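Local coordinates for protein neurotoxin (Clostridium botulinum, PDB 3N7L) that probably binds gangliosides on nerve-cell membranes through its receptor-binding domain, as part of a botulinum neurotoxin of the mosaic D/C type, at residues 318-332 against 393-405. Residues are numbered along the deposited sequence; the frame is centred on the assembly and turned at random.
With SO4 (sulfate ion), chain D; SO4 (sulfate ion), chain B.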
# COMPACT_ATOMS: atom_id res chain seq x y z
N MET A 318 -15.81 19.87 -15.37
CA MET A 318 -17.25 19.94 -15.16
C MET A 318 -17.95 20.25 -16.47
O MET A 318 -17.38 20.87 -17.36
CB MET A 318 -17.59 21.03 -14.15
CG MET A 318 -17.07 20.77 -12.74
SD MET A 318 -17.45 22.13 -11.60
CE MET A 318 -16.19 23.30 -12.07
N TYR A 319 -19.20 19.79 -16.60
CA TYR A 319 -19.99 20.06 -17.79
C TYR A 319 -21.45 20.15 -17.35
O TYR A 319 -21.79 19.72 -16.25
CB TYR A 319 -19.80 18.96 -18.85
CG TYR A 319 -20.32 17.60 -18.46
CD1 TYR A 319 -21.62 17.22 -18.77
CD2 TYR A 319 -19.51 16.69 -17.78
CE1 TYR A 319 -22.11 15.96 -18.41
CE2 TYR A 319 -19.99 15.43 -17.42
CZ TYR A 319 -21.28 15.07 -17.73
OH TYR A 319 -21.77 13.85 -17.36
N LYS A 320 -22.30 20.71 -18.21
CA LYS A 320 -23.72 20.85 -17.89
C LYS A 320 -24.46 19.60 -18.35
O LYS A 320 -24.46 19.25 -19.52
CB LYS A 320 -24.32 22.07 -18.59
CG LYS A 320 -25.77 22.38 -18.19
CD LYS A 320 -26.26 23.68 -18.82
CE LYS A 320 -27.65 24.06 -18.32
NZ LYS A 320 -28.69 23.06 -18.73
N PRO A 321 -25.12 18.91 -17.41
CA PRO A 321 -25.85 17.69 -17.75
C PRO A 321 -27.16 18.01 -18.47
O PRO A 321 -27.64 19.15 -18.40
CB PRO A 321 -26.06 17.03 -16.39
CG PRO A 321 -26.28 18.23 -15.50
CD PRO A 321 -25.23 19.22 -15.97
N SER A 322 -27.74 17.02 -19.15
CA SER A 322 -28.99 17.21 -19.87
C SER A 322 -30.10 17.76 -18.96
O SER A 322 -30.96 18.51 -19.40
CB SER A 322 -29.44 15.88 -20.49
OG SER A 322 -29.63 14.90 -19.49
N ARG A 323 -30.09 17.35 -17.70
CA ARG A 323 -31.07 17.82 -16.73
C ARG A 323 -30.31 18.01 -15.43
O ARG A 323 -29.29 17.37 -15.21
CB ARG A 323 -32.17 16.78 -16.53
CG ARG A 323 -31.62 15.38 -16.32
CD ARG A 323 -32.47 14.51 -15.42
NE ARG A 323 -33.81 14.28 -15.94
CZ ARG A 323 -34.56 13.23 -15.63
NH1 ARG A 323 -34.10 12.29 -14.81
NH2 ARG A 323 -35.78 13.11 -16.13
N ASN A 324 -30.80 18.89 -14.55
CA ASN A 324 -30.13 19.12 -13.28
C ASN A 324 -30.07 17.80 -12.49
O ASN A 324 -31.09 17.14 -12.31
CB ASN A 324 -30.88 20.17 -12.47
CG ASN A 324 -30.08 20.66 -11.28
OD1 ASN A 324 -29.61 19.87 -10.47
ND2 ASN A 324 -29.92 21.98 -11.17
N LEU A 325 -28.89 17.43 -12.01
CA LEU A 325 -28.73 16.19 -11.27
C LEU A 325 -29.07 16.33 -9.79
O LEU A 325 -29.35 15.34 -9.11
CB LEU A 325 -27.30 15.66 -11.40
CG LEU A 325 -26.76 15.42 -12.82
CD1 LEU A 325 -25.35 14.85 -12.74
CD2 LEU A 325 -27.68 14.46 -13.56
N GLY A 326 -29.06 17.56 -9.29
CA GLY A 326 -29.36 17.79 -7.89
C GLY A 326 -28.73 19.07 -7.38
O GLY A 326 -27.83 19.63 -8.02
N THR A 327 -29.20 19.53 -6.23
CA THR A 327 -28.68 20.76 -5.63
C THR A 327 -27.19 20.63 -5.32
O THR A 327 -26.76 19.67 -4.70
CB THR A 327 -29.42 21.10 -4.31
OG1 THR A 327 -30.83 21.16 -4.55
CG2 THR A 327 -28.95 22.44 -3.76
N ASP A 328 -26.42 21.62 -5.77
CA ASP A 328 -24.98 21.65 -5.55
C ASP A 328 -24.21 20.48 -6.16
O ASP A 328 -23.11 20.16 -5.71
CB ASP A 328 -24.67 21.72 -4.06
CG ASP A 328 -25.23 22.96 -3.40
OD1 ASP A 328 -24.89 24.08 -3.86
OD2 ASP A 328 -26.01 22.82 -2.43
N LEU A 329 -24.77 19.85 -7.18
CA LEU A 329 -24.09 18.74 -7.83
C LEU A 329 -23.75 19.08 -9.28
O LEU A 329 -24.59 19.59 -10.02
CB LEU A 329 -24.96 17.48 -7.79
CG LEU A 329 -25.20 16.87 -6.41
CD1 LEU A 329 -26.26 15.79 -6.51
CD2 LEU A 329 -23.89 16.31 -5.86
N VAL A 330 -22.52 18.81 -9.68
CA VAL A 330 -22.09 19.08 -11.04
C VAL A 330 -21.28 17.86 -11.50
O VAL A 330 -20.31 17.46 -10.85
CB VAL A 330 -21.26 20.39 -11.13
CG1 VAL A 330 -20.09 20.34 -10.16
CG2 VAL A 330 -20.76 20.60 -12.56
N PRO A 331 -21.68 17.25 -12.62
CA PRO A 331 -20.94 16.08 -13.10
C PRO A 331 -19.56 16.42 -13.64
O PRO A 331 -19.32 17.53 -14.11
CB PRO A 331 -21.84 15.52 -14.18
CG PRO A 331 -22.36 16.78 -14.81
CD PRO A 331 -22.71 17.64 -13.60
N LEU A 332 -18.67 15.44 -13.56
CA LEU A 332 -17.32 15.59 -14.07
C LEU A 332 -17.23 14.75 -15.35
O LEU A 332 -17.61 13.58 -15.36
CB LEU A 332 -16.31 15.06 -13.05
CG LEU A 332 -14.86 15.33 -13.44
CD1 LEU A 332 -14.60 16.83 -13.33
CD2 LEU A 332 -13.92 14.55 -12.54
N ASN A 393 -34.17 8.76 -20.29
CA ASN A 393 -33.06 9.08 -19.41
C ASN A 393 -32.51 7.72 -18.98
O ASN A 393 -33.24 6.72 -18.99
CB ASN A 393 -33.56 9.87 -18.20
CG ASN A 393 -33.85 11.31 -18.54
OD1 ASN A 393 -32.94 12.08 -18.82
ND2 ASN A 393 -35.13 11.67 -18.53
N HIS A 394 -31.23 7.67 -18.63
CA HIS A 394 -30.59 6.43 -18.24
C HIS A 394 -29.75 6.67 -16.99
O HIS A 394 -29.18 7.75 -16.82
CB HIS A 394 -29.66 5.93 -19.35
CG HIS A 394 -30.34 5.77 -20.67
ND1 HIS A 394 -30.97 4.60 -21.05
CD2 HIS A 394 -30.54 6.64 -21.69
CE1 HIS A 394 -31.52 4.75 -22.24
NE2 HIS A 394 -31.27 5.98 -22.65
N GLU A 395 -29.69 5.67 -16.13
CA GLU A 395 -28.90 5.76 -14.91
C GLU A 395 -27.43 5.59 -15.28
O GLU A 395 -27.06 4.65 -15.98
CB GLU A 395 -29.31 4.66 -13.91
CG GLU A 395 -30.64 4.91 -13.20
CD GLU A 395 -30.53 5.91 -12.05
OE1 GLU A 395 -31.57 6.48 -11.65
OE2 GLU A 395 -29.41 6.12 -11.53
N TYR A 396 -26.60 6.52 -14.83
CA TYR A 396 -25.17 6.47 -15.09
C TYR A 396 -24.44 6.67 -13.77
O TYR A 396 -24.77 7.58 -13.00
CB TYR A 396 -24.73 7.58 -16.06
CG TYR A 396 -25.19 7.38 -17.49
CD1 TYR A 396 -24.68 6.34 -18.26
CD2 TYR A 396 -26.16 8.20 -18.05
CE1 TYR A 396 -25.14 6.11 -19.57
CE2 TYR A 396 -26.63 7.99 -19.34
CZ TYR A 396 -26.11 6.94 -20.10
OH TYR A 396 -26.58 6.72 -21.37
N LEU A 397 -23.45 5.81 -13.51
CA LEU A 397 -22.64 5.93 -12.31
C LEU A 397 -21.56 6.88 -12.79
O LEU A 397 -20.80 6.57 -13.71
CB LEU A 397 -22.04 4.58 -11.93
CG LEU A 397 -21.14 4.54 -10.69
CD1 LEU A 397 -21.89 5.06 -9.46
CD2 LEU A 397 -20.66 3.11 -10.47
N ILE A 398 -21.50 8.06 -12.17
CA ILE A 398 -20.56 9.07 -12.61
C ILE A 398 -19.79 9.78 -11.51
O ILE A 398 -20.20 9.79 -10.35
CB ILE A 398 -21.28 10.20 -13.37
CG1 ILE A 398 -22.28 10.88 -12.41
CG2 ILE A 398 -22.03 9.64 -14.58
CD1 ILE A 398 -22.72 12.26 -12.86
N PRO A 399 -18.65 10.38 -11.87
CA PRO A 399 -17.85 11.12 -10.89
C PRO A 399 -18.65 12.42 -10.81
O PRO A 399 -19.08 12.95 -11.83
CB PRO A 399 -16.50 11.27 -11.59
CG PRO A 399 -16.87 11.34 -13.03
CD PRO A 399 -17.96 10.31 -13.17
N VAL A 400 -18.87 12.93 -9.60
CA VAL A 400 -19.66 14.13 -9.41
C VAL A 400 -19.08 15.01 -8.31
O VAL A 400 -18.51 14.52 -7.34
CB VAL A 400 -21.13 13.74 -9.03
CG1 VAL A 400 -21.14 13.01 -7.70
CG2 VAL A 400 -22.02 14.97 -8.97
N ILE A 401 -19.21 16.32 -8.47
CA ILE A 401 -18.69 17.25 -7.48
C ILE A 401 -19.83 17.87 -6.68
O ILE A 401 -20.83 18.29 -7.24
CB ILE A 401 -17.89 18.39 -8.16
CG1 ILE A 401 -16.71 17.79 -8.94
CG2 ILE A 401 -17.37 19.36 -7.11
CD1 ILE A 401 -15.93 18.81 -9.74
N LYS A 402 -19.70 17.88 -5.36
CA LYS A 402 -20.70 18.50 -4.48
C LYS A 402 -20.08 19.86 -4.20
O LYS A 402 -19.05 19.96 -3.52
CB LYS A 402 -20.87 17.70 -3.19
CG LYS A 402 -21.85 18.31 -2.20
CD LYS A 402 -23.26 18.39 -2.78
CE LYS A 402 -24.22 19.13 -1.85
NZ LYS A 402 -24.32 18.47 -0.52
N ILE A 403 -20.70 20.91 -4.70
CA ILE A 403 -20.17 22.26 -4.57
C ILE A 403 -19.94 22.91 -3.20
O ILE A 403 -18.92 22.66 -2.56
CB ILE A 403 -20.95 23.22 -5.48
CG1 ILE A 403 -20.79 22.75 -6.93
CG2 ILE A 403 -20.42 24.65 -5.37
CD1 ILE A 403 -19.34 22.60 -7.35
N GLU A 404 -20.86 23.74 -2.75
CA GLU A 404 -20.65 24.47 -1.50
C GLU A 404 -20.83 23.72 -0.19
O GLU A 404 -20.04 23.91 0.74
CB GLU A 404 -21.55 25.70 -1.49
CG GLU A 404 -21.27 26.65 -0.35
CD GLU A 404 -22.27 27.77 -0.31
OE1 GLU A 404 -22.52 28.38 -1.38
OE2 GLU A 404 -22.81 28.06 0.78
N HIS A 405 -21.85 22.90 -0.09
CA HIS A 405 -22.11 22.18 1.15
C HIS A 405 -21.75 20.71 1.05
O HIS A 405 -22.50 19.92 0.49
CB HIS A 405 -23.58 22.36 1.54
CG HIS A 405 -24.02 23.79 1.56
ND1 HIS A 405 -24.41 24.47 0.43
CD2 HIS A 405 -24.07 24.69 2.57
CE1 HIS A 405 -24.68 25.73 0.74
NE2 HIS A 405 -24.49 25.89 2.03
S SO4 D . -28.42 23.88 -8.14
O1 SO4 D . -29.64 23.07 -8.29
O2 SO4 D . -28.19 24.67 -9.36
O3 SO4 D . -27.23 23.00 -7.89
O4 SO4 D . -28.58 24.77 -6.97
S SO4 B . -32.60 6.21 -26.07
O1 SO4 B . -33.65 5.20 -25.93
O2 SO4 B . -32.85 7.01 -27.28
O3 SO4 B . -31.27 5.55 -26.18
O4 SO4 B . -32.62 7.07 -24.88
O HOH W 1 -32.39 14.63 -19.43
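V330 and I401 form a hydrogen-bonded antiparallel pair: V330 N donates to I401 O at 3.0 Å, and I401 N returns to V330 O at 2.9 Å with a nearly straight 172° N-H...O angle. Two residues along in either direction, I403 N reaches D328 O and L332 N reaches P399 O. On one face, V330 and I401 run alongside each other in the same direction; V330 CG1, wedged between its own backbone N and carbonyl carbon (chi1 54°), touches I401 CB at 3.6 Å and I403 CD1. The M318 side chain runs roughly perpendicular to that of I401, with CG on its CD1. The other face gathers L329, P331, V400 and the K402 stem; farther along, I398 CD1 packs on P331 CB at 3.6 Å and meets L325 CD1 tip to tip.

K402 passes D328, CE to CB 3.4 Å, but K402 NZ stays 5.0 Å from D328 OD2; its 2.5 Å approach to H405 O is suspiciously short and hence doubtful. At the far end, the N393 amide lies over one guanidinium face of R323, planes 32° apart, while R323 NH1 bonds S383 O. A water bridges N393 OD1 to S322 OG, which is also hydrogen-bonded to K385 N.

Within the C-terminal trefoil-family region, the type II turn G326-L329 leads into strand 329-335; D328 N and N324 ND2 donate to a sulfate, probably from the crystallisation liquor. Backbone bonds and apolar packing thus join the strands, without a cross-strand salt bridge.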